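Local atomic coordinates of WbmS, polysaccharide deacetylase involved in O-antigen biosynthesis (Bordetella bronchiseptica, PDB entry 3HFT), a protein that probably removes acetyl groups from a polysaccharide in O-antigen biosynthesis, as a zinc-binding member of the polysaccharide deacetylase family. Residues A[173-179]-A[202-208]; A[152-156]-A[184-188]; A[29-35]-A[161-165]. All blocks are in the same frame, centred on the assembly; numbering follows the deposited sequence. Where two conformers were deposited one is given.

Overall arrangement
Contact 1 is the most central, about 7 Å from the centre of the chain. It pairs strands 177-178 and 203-207 at one edge of the five-stranded parallel sheet. Contact 2, centred about 11 Å from it, joins the loop 152-156 to the end of helix 179-185, which connects those strands. Contact 3, about 16 Å from contact 1, ties the N-terminal loop to strand 163-164 of the mixed sheet. Along the chain contact 3 closes before contact 1 opens, whereas contact 2 interleaves with both. Contact 1 links the other two, which do not touch: Y175 O and L176 O probably bond V152 N and W154 N, and I202 packs on W35. Contacts 2 and 3 both touch the second subunit.

Contact 1: residues A[173-179]-A[202-208]; sequences VPYLWED and INVLDFH. With EDO (1,2-ethanediol), chain F.
I202 meets V173 through methyl groups, its CD1 lying 3.8 Å from V173 CG1, with the two side chains at about a right angle. Its carbonyl shares a water with P174 O and V204 N; the water donates to both oxygens and accepts from the amide, filling in where the two backbones do not bond directly. N203 turns its amide elsewhere, to Q198 and R38. V204 then packs its CB 3.5 Å from Y175 CB, and its carbonyl accepts from L176 N at 3.0 Å. At L205, CD2 touches the indole and CB of W177, whose NE1 is held by Y195.

E178 and D206 form a parallel bridge, with D206 N donating to W177 O (2.9 Å) and D206 O receiving D179 N. Strand 177-178, helix 179-185 and strand 203-207 make up a beta-alpha-beta unit, with E178 at the N-cap position, just before the helix. The carboxylates of E178 and D206 lie side by side, OE1 3.3 Å from OD2, both acceptors. Y175 OH donates to the same OE1 of E178, while R125 makes a long, weak ion pair with D206.

F207 presents one ring face to W177 CZ3, the planes 42° apart. H208 is gripped twice by the D179 carboxylate: its backbone N reaches OD2 at 2.8 Å, and ND1 meets the syn lone pair of OD1 at 2.7 Å, only 3° out of the imidazole plane. The D179 torsion (chi1 52°) sets CG between backbone N and carbonyl carbon, turning both oxygens to H208. This fixes the ring rotation and leaves NE2 directed at O2 of a 1,2-ethanediol, 2.6 Å away, while the side chain also touches the zinc ligand D46.

Contact 2: residues A[152-156]-A[184-188]; sequences VPWDA and LYDWE. With EDO (1,2-ethanediol), chain G.
D155 OD1 accepts a hydrogen bond from O1 of a bound 1,2-ethanediol at 3.0 Å, and the other carboxylate oxygen faces W187. The indole NE1 of W187 lies 3.1 Å from D155 OD2, with an N-H...O angle of 141°. That bond is bent and must be read with caution, because OD2 sits too close to the diol in the model. Carboxylate and indole planes stand nearly perpendicular.

Beside this polar corner the two tryptophans meet edge to face. W154 directs the NE1 edge of its five-membered ring over the six-membered ring of W187, the planes 63° apart and the centroids 4.1 Å apart; NE1 stands 3.1 Å above the W187 plane, over its centre. The W154 chi1 of 68°, which sets CG between backbone N and carbonyl carbon, swings the indole round to that face. The opposite face of W187 receives Y185 CB, 3.4 Å above the plane, so the indole is sandwiched.

Both backbones turn here. Residues 153-156 make a type I beta turn, closed by A156 N to P153 O, which puts W154 and D155 on its corner; helix 179-185 ends in a Schellman motif at D186, beyond which W187 folds back to the loop.

P153 fills the flank, with CB 3.9 Å from W187 CZ2 at the ring edge and CG 3.6 Å from Y185 OH. That hydroxyl is bonded to R164 O of the second subunit, where W163 also packs on P153.

Contact 3: residues A[29-35]-A[161-165]; sequences INQPESW and QPWRH
This is a largely side-chain contact between the N-terminal loop 29-35, ahead of the first strand of the parallel sheet, and strand 163-164 with its lead-in, an outermost strand of the mixed sheet within this chain. W35 and P162 provide its apolar centre: the proline CD stands 3.5 Å from the centroid of the five-membered ring and just 11° off its normal, a CH-pi contact over the face. P32 CA lies against the opposite face, within a short 3-10 turn, so the indole is held between two prolines.

The indole's rim is bound too. W35 NE1 donates to Q161 OE1 at 2.7 Å, almost in the ring plane and nearly in line with the side-chain C=O (170°). The same amide's NE2 is bonded to D200 O, which helps to fix its orientation in the conformer described.

At the other end, R164 NH2 gives N30 OD1 a straight bond of 2.7 Å, lying in the guanidinium plane. I29 CG2 sits over one face of that guanidinium, 3.2 Å from NH1, while I29 CD1 touches P162 CG at 3.9 Å.

R164 O is also hydrogen-bonded to Y185 OH of the second subunit. Together with the Q161 bond, the proline-tryptophan CH-pi contact joins the N-terminal loop to the 163-164 edge of the mixed sheet.

Contact 1: residues A[173-179]-A[202-208]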
loop_
_atom_site.group_PDB
_atom_site.type_symbol
_atom_site.label_atom_id
_atom_site.label_comp_id
_atom_site.label_asym_id
_atom_site.label_seq_id
_atom_site.Cartn_x
_atom_site.Cartn_y
_atom_site.Cartn_z
ATOM N N VAL A 173 7.277 -6.524 0.616
ATOM C CA VAL A 173 7.149 -7.528 -0.393
ATOM C C VAL A 173 5.780 -7.386 -1.113
ATOM O O VAL A 173 4.761 -7.699 -0.538
ATOM C CB VAL A 173 7.260 -8.946 0.237
ATOM C CG1 VAL A 173 7.149 -10.033 -0.883
ATOM C CG2 VAL A 173 8.566 -9.081 1.084
ATOM N N PRO A 174 5.767 -6.898 -2.377
ATOM C CA PRO A 174 4.477 -6.703 -3.027
ATOM C C PRO A 174 3.983 -8.013 -3.637
ATOM O O PRO A 174 4.796 -8.828 -4.061
ATOM C CB PRO A 174 4.812 -5.723 -4.139
ATOM C CG PRO A 174 6.189 -6.120 -4.552
ATOM C CD PRO A 174 6.873 -6.467 -3.239
ATOM N N TYR A 175 2.664 -8.192 -3.711
ATOM C CA TYR A 175 2.104 -9.398 -4.294
ATOM C C TYR A 175 1.144 -9.063 -5.397
ATOM O O TYR A 175 0.627 -7.942 -5.468
ATOM C CB TYR A 175 1.490 -10.322 -3.250
ATOM C CG TYR A 175 0.191 -9.949 -2.580
ATOM C CD1 TYR A 175 0.152 -9.035 -1.529
ATOM C CD2 TYR A 175 -0.962 -10.597 -2.909
ATOM C CE1 TYR A 175 -1.022 -8.754 -0.865
ATOM C CE2 TYR A 175 -2.147 -10.349 -2.230
ATOM C CZ TYR A 175 -2.171 -9.428 -1.208
ATOM O OH TYR A 175 -3.336 -9.208 -0.499
ATOM N N LEU A 176 1.019 -10.003 -6.336
ATOM C CA LEU A 176 0.419 -9.683 -7.627
ATOM C C LEU A 176 -0.847 -10.459 -8.049
ATOM O O LEU A 176 -1.449 -10.168 -9.084
ATOM C CB LEU A 176 1.506 -9.814 -8.717
ATOM C CG LEU A 176 2.346 -11.100 -8.891
ATOM C CD1 LEU A 176 1.499 -12.382 -9.046
ATOM C CD2 LEU A 176 3.352 -10.931 -10.060
ATOM N N TRP A 177 -1.257 -11.413 -7.230
ATOM C CA TRP A 177 -2.427 -12.241 -7.513
ATOM C C TRP A 177 -3.034 -12.737 -6.209
ATOM O O TRP A 177 -2.304 -13.062 -5.246
ATOM C CB TRP A 177 -2.035 -13.416 -8.416
ATOM C CG TRP A 177 -3.231 -14.156 -9.027
ATOM C CD1 TRP A 177 -3.702 -14.024 -10.302
ATOM C CD2 TRP A 177 -3.997 -15.214 -8.428
ATOM N NE1 TRP A 177 -4.763 -14.876 -10.511
ATOM C CE2 TRP A 177 -4.964 -15.618 -9.379
ATOM C CE3 TRP A 177 -4.021 -15.799 -7.158
ATOM C CZ2 TRP A 177 -5.921 -16.621 -9.112
ATOM C CZ3 TRP A 177 -4.962 -16.799 -6.896
ATOM C CH2 TRP A 177 -5.906 -17.181 -7.864
ATOM N N GLU A 178 -4.371 -12.755 -6.160
ATOM C CA GLU A 178 -5.125 -13.225 -4.991
ATOM C C GLU A 178 -6.435 -13.816 -5.514
ATOM O O GLU A 178 -7.043 -13.294 -6.479
ATOM C CB GLU A 178 -5.347 -12.103 -3.980
ATOM C CG GLU A 178 -6.188 -12.470 -2.759
ATOM C CD GLU A 178 -6.314 -11.339 -1.768
ATOM O OE1 GLU A 178 -5.339 -10.550 -1.629
ATOM O OE2 GLU A 178 -7.391 -11.231 -1.130
ATOM N N ASP A 179 -6.856 -14.904 -4.898
ATOM C CA ASP A 179 -8.040 -15.638 -5.376
ATOM C C ASP A 179 -9.315 -14.832 -5.382
ATOM O O ASP A 179 -10.010 -14.777 -6.427
ATOM C CB ASP A 179 -8.211 -17.050 -4.733
ATOM C CG ASP A 179 -8.177 -17.059 -3.202
ATOM O OD1 ASP A 179 -8.289 -16.001 -2.578
ATOM O OD2 ASP A 179 -8.042 -18.166 -2.621
ATOM N N ILE A 202 9.450 -10.516 -8.681
ATOM C CA ILE A 202 8.994 -11.379 -7.619
ATOM C C ILE A 202 7.537 -11.755 -7.831
ATOM O O ILE A 202 6.728 -10.907 -8.188
ATOM C CB ILE A 202 9.231 -10.716 -6.224
ATOM C CG1 ILE A 202 9.090 -11.777 -5.133
ATOM C CG2 ILE A 202 8.305 -9.503 -5.998
ATOM C CD1 ILE A 202 9.370 -11.235 -3.760
ATOM N N ASN A 203 7.182 -13.033 -7.617
ATOM C CA ASN A 203 5.822 -13.529 -7.854
ATOM C C ASN A 203 5.162 -14.082 -6.595
ATOM O O ASN A 203 5.357 -15.260 -6.241
ATOM C CB ASN A 203 5.877 -14.642 -8.902
ATOM C CG ASN A 203 6.483 -14.183 -10.212
ATOM O OD1 ASN A 203 5.753 -13.699 -11.102
ATOM N ND2 ASN A 203 7.797 -14.407 -10.390
ATOM N N VAL A 204 4.443 -13.230 -5.874
ATOM C CA VAL A 204 3.782 -13.630 -4.643
ATOM C C VAL A 204 2.284 -13.751 -4.944
ATOM O O VAL A 204 1.668 -12.834 -5.532
ATOM C CB VAL A 204 4.057 -12.638 -3.481
ATOM C CG1 VAL A 204 3.451 -13.169 -2.173
ATOM C CG2 VAL A 204 5.555 -12.343 -3.328
ATOM N N LEU A 205 1.712 -14.906 -4.589
ATOM C CA LEU A 205 0.282 -15.150 -4.787
ATOM C C LEU A 205 -0.336 -15.412 -3.429
ATOM O O LEU A 205 0.319 -15.989 -2.546
ATOM C CB LEU A 205 0.041 -16.338 -5.729
ATOM C CG LEU A 205 0.532 -16.207 -7.174
ATOM C CD1 LEU A 205 1.992 -16.702 -7.324
ATOM C CD2 LEU A 205 -0.337 -16.989 -8.134
ATOM N N ASP A 206 -1.582 -14.979 -3.253
ATOM C CA ASP A 206 -2.313 -15.143 -2.009
ATOM C C ASP A 206 -3.581 -15.974 -2.226
ATOM O O ASP A 206 -4.471 -15.582 -3.001
ATOM C CB ASP A 206 -2.695 -13.776 -1.470
ATOM C CG ASP A 206 -3.371 -13.821 -0.101
ATOM O OD1 ASP A 206 -3.387 -14.890 0.552
ATOM O OD2 ASP A 206 -3.826 -12.720 0.327
ATOM N N PHE A 207 -3.658 -17.105 -1.522
ATOM C CA PHE A 207 -4.842 -17.987 -1.549
ATOM C C PHE A 207 -5.481 -18.081 -0.162
ATOM O O PHE A 207 -4.799 -18.002 0.840
ATOM C CB PHE A 207 -4.462 -19.401 -1.959
ATOM C CG PHE A 207 -4.015 -19.544 -3.394
ATOM C CD1 PHE A 207 -2.695 -19.361 -3.750
ATOM C CD2 PHE A 207 -4.927 -19.919 -4.380
ATOM C CE1 PHE A 207 -2.293 -19.541 -5.088
ATOM C CE2 PHE A 207 -4.539 -20.075 -5.704
ATOM C CZ PHE A 207 -3.219 -19.873 -6.054
ATOM N N HIS A 208 -6.784 -18.295 -0.137
ATOM C CA HIS A 208 -7.529 -18.578 1.093
ATOM C C HIS A 208 -7.983 -20.038 1.069
ATOM O O HIS A 208 -8.530 -20.498 0.073
ATOM C CB HIS A 208 -8.750 -17.672 1.219
ATOM C CG HIS A 208 -8.404 -16.220 1.242
ATOM N ND1 HIS A 208 -8.216 -15.486 0.084
ATOM C CD2 HIS A 208 -8.144 -15.385 2.270
ATOM C CE1 HIS A 208 -7.878 -14.247 0.411
ATOM N NE2 HIS A 208 -7.814 -14.162 1.731
HETATM C C1 EDO F . -6.497 -9.736 2.833
HETATM O O1 EDO F . -7.609 -9.702 3.754
HETATM C C2 EDO F . -6.517 -11.092 2.127
HETATM O O2 EDO F . -6.757 -12.186 3.064
HETATM O O HOH W 1 4.643 -10.379 -6.379
#

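Contact 2: residues A[152-156]-A[184-188]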
loop_
_atom_site.group_PDB
_atom_site.type_symbol
_atom_site.label_atom_id
_atom_site.label_comp_id
_atom_site.label_asym_id
_atom_site.label_seq_id
_atom_site.Cartn_x
_atom_site.Cartn_y
_atom_site.Cartn_z
ATOM N N VAL A 152 0.046 -5.152 -5.891
ATOM C CA VAL A 152 0.103 -4.521 -7.190
ATOM C C VAL A 152 -0.298 -5.591 -8.207
ATOM O O VAL A 152 0.406 -6.569 -8.393
ATOM C CB VAL A 152 1.535 -4.005 -7.519
ATOM C CG1 VAL A 152 1.534 -3.390 -8.915
ATOM C CG2 VAL A 152 2.016 -3.002 -6.434
ATOM N N PRO A 153 -1.434 -5.415 -8.872
ATOM C CA PRO A 153 -1.917 -6.459 -9.775
ATOM C C PRO A 153 -0.952 -6.854 -10.876
ATOM O O PRO A 153 -0.276 -6.008 -11.465
ATOM C CB PRO A 153 -3.186 -5.846 -10.384
ATOM C CG PRO A 153 -3.610 -4.798 -9.410
ATOM C CD PRO A 153 -2.353 -4.269 -8.779
ATOM N N TRP A 154 -0.891 -8.144 -11.150
ATOM C CA TRP A 154 -0.047 -8.687 -12.206
ATOM C C TRP A 154 -0.250 -8.037 -13.565
ATOM O O TRP A 154 0.656 -8.084 -14.415
ATOM C CB TRP A 154 -0.294 -10.212 -12.350
ATOM C CG TRP A 154 -1.607 -10.536 -12.870
ATOM C CD1 TRP A 154 -2.743 -10.774 -12.150
ATOM C CD2 TRP A 154 -1.982 -10.621 -14.242
ATOM N NE1 TRP A 154 -3.793 -11.013 -12.998
ATOM C CE2 TRP A 154 -3.353 -10.903 -14.285
ATOM C CE3 TRP A 154 -1.291 -10.462 -15.448
ATOM C CZ2 TRP A 154 -4.040 -11.040 -15.465
ATOM C CZ3 TRP A 154 -1.975 -10.627 -16.611
ATOM C CH2 TRP A 154 -3.338 -10.904 -16.617
ATOM N N ASP A 155 -1.428 -7.455 -13.789
ATOM C CA ASP A 155 -1.758 -6.868 -15.083
ATOM C C ASP A 155 -1.641 -5.343 -15.101
ATOM O O ASP A 155 -2.064 -4.694 -16.054
ATOM C CB ASP A 155 -3.136 -7.317 -15.578
ATOM C CG ASP A 155 -4.273 -6.890 -14.670
ATOM O OD1 ASP A 155 -4.013 -6.469 -13.542
ATOM O OD2 ASP A 155 -5.454 -7.017 -15.100
ATOM N N ALA A 156 -1.048 -4.768 -14.066
ATOM C CA ALA A 156 -0.819 -3.316 -14.005
ATOM C C ALA A 156 0.327 -2.828 -14.913
ATOM O O ALA A 156 0.524 -1.623 -15.089
ATOM C CB ALA A 156 -0.567 -2.895 -12.498
ATOM N N LEU A 184 -12.993 -10.571 -8.306
ATOM C CA LEU A 184 -13.433 -9.172 -8.451
ATOM C C LEU A 184 -12.958 -8.524 -9.756
ATOM O O LEU A 184 -13.679 -7.735 -10.348
ATOM C CB LEU A 184 -12.947 -8.347 -7.267
ATOM C CG LEU A 184 -13.560 -8.738 -5.921
ATOM C CD1 LEU A 184 -12.659 -8.262 -4.783
ATOM C CD2 LEU A 184 -14.966 -8.214 -5.811
ATOM N N TYR A 185 -11.750 -8.845 -10.213
ATOM C CA TYR A 185 -11.238 -8.322 -11.471
ATOM C C TYR A 185 -11.620 -9.176 -12.712
ATOM O O TYR A 185 -11.284 -8.819 -13.841
ATOM C CB TYR A 185 -9.722 -8.264 -11.407
ATOM C CG TYR A 185 -9.097 -7.081 -10.702
ATOM C CD1 TYR A 185 -9.325 -5.769 -11.132
ATOM C CD2 TYR A 185 -8.141 -7.285 -9.693
ATOM C CE1 TYR A 185 -8.669 -4.689 -10.514
ATOM C CE2 TYR A 185 -7.485 -6.207 -9.088
ATOM C CZ TYR A 185 -7.745 -4.920 -9.521
ATOM O OH TYR A 185 -7.080 -3.866 -8.930
ATOM N N ASP A 186 -12.289 -10.301 -12.502
ATOM C CA ASP A 186 -12.613 -11.231 -13.583
ATOM C C ASP A 186 -11.372 -11.787 -14.288
ATOM O O ASP A 186 -11.362 -11.934 -15.499
ATOM C CB ASP A 186 -13.552 -10.573 -14.601
ATOM C CG ASP A 186 -14.453 -11.567 -15.273
ATOM O OD1 ASP A 186 -14.589 -12.709 -14.753
ATOM O OD2 ASP A 186 -15.007 -11.214 -16.336
ATOM N N TRP A 187 -10.319 -12.071 -13.527
ATOM C CA TRP A 187 -9.162 -12.773 -14.054
ATOM C C TRP A 187 -9.511 -14.243 -14.264
ATOM O O TRP A 187 -10.394 -14.763 -13.605
ATOM C CB TRP A 187 -8.011 -12.679 -13.089
ATOM C CG TRP A 187 -7.509 -11.282 -12.931
ATOM C CD1 TRP A 187 -7.600 -10.277 -13.836
ATOM C CD2 TRP A 187 -6.748 -10.784 -11.841
ATOM N NE1 TRP A 187 -6.963 -9.138 -13.354
ATOM C CE2 TRP A 187 -6.438 -9.431 -12.126
ATOM C CE3 TRP A 187 -6.291 -11.339 -10.652
ATOM C CZ2 TRP A 187 -5.705 -8.646 -11.261
ATOM C CZ3 TRP A 187 -5.568 -10.539 -9.790
ATOM C CH2 TRP A 187 -5.298 -9.214 -10.092
ATOM N N GLU A 188 -8.808 -14.898 -15.184
ATOM C CA GLU A 188 -9.101 -16.283 -15.571
ATOM C C GLU A 188 -8.527 -17.317 -14.616
ATOM O O GLU A 188 -7.396 -17.175 -14.137
ATOM C CB GLU A 188 -8.511 -16.554 -16.941
ATOM C CG GLU A 188 -9.011 -15.623 -18.040
ATOM C CD GLU A 188 -8.365 -15.890 -19.421
ATOM O OE1 GLU A 188 -7.593 -16.875 -19.569
ATOM O OE2 GLU A 188 -8.629 -15.090 -20.354
HETATM C C1 EDO G . -6.152 -4.278 -12.614
HETATM O O1 EDO G . -4.941 -3.682 -13.032
HETATM C C2 EDO G . -6.988 -4.493 -13.870
HETATM O O2 EDO G . -7.138 -5.902 -14.107
#

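Contact 3: residues A[29-35]-A[161-165]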
loop_
_atom_site.group_PDB
_atom_site.type_symbol
_atom_site.label_atom_id
_atom_site.label_comp_id
_atom_site.label_asym_id
_atom_site.label_seq_id
_atom_site.Cartn_x
_atom_site.Cartn_y
_atom_site.Cartn_z
ATOM N N ILE A 29 17.172 -9.175 0.517
ATOM C CA ILE A 29 17.092 -7.927 -0.232
ATOM C C ILE A 29 18.427 -7.618 -0.907
ATOM O O ILE A 29 18.463 -6.918 -1.891
ATOM C CB ILE A 29 16.635 -6.752 0.701
ATOM C CG1 ILE A 29 16.098 -5.583 -0.115
ATOM C CG2 ILE A 29 17.759 -6.355 1.685
ATOM C CD1 ILE A 29 14.950 -5.982 -1.003
ATOM N N ASN A 30 19.527 -8.156 -0.385
ATOM C CA ASN A 30 20.847 -7.931 -0.989
ATOM C C ASN A 30 21.218 -8.884 -2.108
ATOM O O ASN A 30 22.291 -8.765 -2.669
ATOM C CB ASN A 30 21.932 -8.029 0.102
ATOM C CG ASN A 30 21.798 -6.936 1.120
ATOM O OD1 ASN A 30 21.613 -5.786 0.761
ATOM N ND2 ASN A 30 21.838 -7.289 2.394
ATOM N N GLN A 31 20.353 -9.842 -2.416
ATOM C CA GLN A 31 20.651 -10.894 -3.375
ATOM C C GLN A 31 19.423 -11.178 -4.208
ATOM O O GLN A 31 18.590 -11.988 -3.805
ATOM C CB GLN A 31 21.015 -12.187 -2.650
ATOM C CG GLN A 31 22.299 -12.129 -1.827
ATOM C CD GLN A 31 23.559 -12.135 -2.681
ATOM O OE1 GLN A 31 23.557 -12.640 -3.810
ATOM N NE2 GLN A 31 24.652 -11.589 -2.135
ATOM N N PRO A 32 19.295 -10.508 -5.362
ATOM C CA PRO A 32 18.101 -10.695 -6.189
ATOM C C PRO A 32 17.849 -12.130 -6.604
ATOM O O PRO A 32 16.710 -12.471 -6.880
ATOM C CB PRO A 32 18.373 -9.804 -7.409
ATOM C CG PRO A 32 19.261 -8.749 -6.891
ATOM C CD PRO A 32 20.186 -9.477 -5.932
ATOM N N GLU A 33 18.892 -12.967 -6.624
ATOM C CA GLU A 33 18.723 -14.376 -6.970
ATOM C C GLU A 33 17.745 -15.034 -6.003
ATOM O O GLU A 33 17.116 -16.034 -6.321
ATOM C CB GLU A 33 20.077 -15.131 -6.936
ATOM N N SER A 34 17.588 -14.454 -4.822
ATOM C CA SER A 34 16.698 -15.035 -3.823
ATOM C C SER A 34 15.218 -14.875 -4.139
ATOM O O SER A 34 14.381 -15.526 -3.507
ATOM C CB SER A 34 16.993 -14.443 -2.444
ATOM O OG SER A 34 16.560 -13.110 -2.337
ATOM N N TRP A 35 14.879 -14.012 -5.089
ATOM C CA TRP A 35 13.474 -13.763 -5.434
ATOM C C TRP A 35 13.137 -13.676 -6.907
ATOM O O TRP A 35 11.992 -13.888 -7.287
ATOM C CB TRP A 35 12.993 -12.451 -4.811
ATOM C CG TRP A 35 13.463 -11.157 -5.512
ATOM C CD1 TRP A 35 12.979 -10.601 -6.720
ATOM C CD2 TRP A 35 14.432 -10.251 -5.033
ATOM N NE1 TRP A 35 13.624 -9.429 -6.985
ATOM C CE2 TRP A 35 14.526 -9.186 -5.975
ATOM C CE3 TRP A 35 15.222 -10.213 -3.897
ATOM C CZ2 TRP A 35 15.380 -8.111 -5.797
ATOM C CZ3 TRP A 35 16.077 -9.142 -3.711
ATOM C CH2 TRP A 35 16.165 -8.096 -4.659
ATOM N N GLN A 161 9.481 -5.974 -7.489
ATOM C CA GLN A 161 10.687 -6.309 -6.737
ATOM C C GLN A 161 10.411 -5.914 -5.266
ATOM O O GLN A 161 9.769 -4.882 -5.015
ATOM C CB GLN A 161 11.888 -5.466 -7.259
ATOM C CG GLN A 161 12.043 -5.359 -8.809
ATOM C CD GLN A 161 12.557 -6.639 -9.438
ATOM O OE1 GLN A 161 13.033 -7.509 -8.723
ATOM N NE2 GLN A 161 12.486 -6.754 -10.781
ATOM N N PRO A 162 10.918 -6.686 -4.286
ATOM C CA PRO A 162 10.752 -6.253 -2.903
ATOM C C PRO A 162 11.701 -5.051 -2.702
ATOM O O PRO A 162 12.613 -4.849 -3.501
ATOM C CB PRO A 162 11.241 -7.470 -2.096
ATOM C CG PRO A 162 12.306 -8.048 -2.991
ATOM C CD PRO A 162 11.760 -7.883 -4.378
ATOM N N TRP A 163 11.477 -4.258 -1.663
ATOM C CA TRP A 163 12.311 -3.109 -1.381
ATOM C C TRP A 163 12.471 -2.881 0.116
ATOM O O TRP A 163 11.704 -3.400 0.918
ATOM C CB TRP A 163 11.755 -1.857 -2.086
ATOM C CG TRP A 163 10.484 -1.309 -1.603
ATOM C CD1 TRP A 163 10.332 -0.418 -0.588
ATOM C CD2 TRP A 163 9.157 -1.561 -2.113
ATOM N NE1 TRP A 163 9.021 -0.106 -0.428
ATOM C CE2 TRP A 163 8.272 -0.780 -1.355
ATOM C CE3 TRP A 163 8.644 -2.374 -3.122
ATOM C CZ2 TRP A 163 6.909 -0.779 -1.567
ATOM C CZ3 TRP A 163 7.299 -2.380 -3.349
ATOM C CH2 TRP A 163 6.424 -1.589 -2.565
ATOM N N ARG A 164 13.493 -2.114 0.491
ATOM C CA ARG A 164 13.726 -1.792 1.882
ATOM C C ARG A 164 12.765 -0.711 2.360
ATOM O O ARG A 164 12.666 0.347 1.735
ATOM C CB ARG A 164 15.122 -1.239 2.091
ATOM C CG ARG A 164 16.205 -2.213 1.802
ATOM C CD ARG A 164 17.545 -1.529 1.810
ATOM N NE ARG A 164 18.466 -2.186 0.874
ATOM C CZ ARG A 164 19.300 -3.177 1.179
ATOM N NH1 ARG A 164 19.377 -3.673 2.419
ATOM N NH2 ARG A 164 20.078 -3.670 0.221
ATOM N N HIS A 165 12.124 -0.952 3.503
ATOM C CA HIS A 165 11.307 0.076 4.144
ATOM C C HIS A 165 12.232 1.039 4.894
ATOM O O HIS A 165 13.357 0.668 5.243
ATOM C CB HIS A 165 10.295 -0.553 5.077
ATOM C CG HIS A 165 9.286 0.415 5.600
ATOM N ND1 HIS A 165 8.570 1.245 4.770
ATOM C CD2 HIS A 165 8.859 0.675 6.856
ATOM C CE1 HIS A 165 7.771 2.000 5.497
ATOM N NE2 HIS A 165 7.929 1.684 6.766
#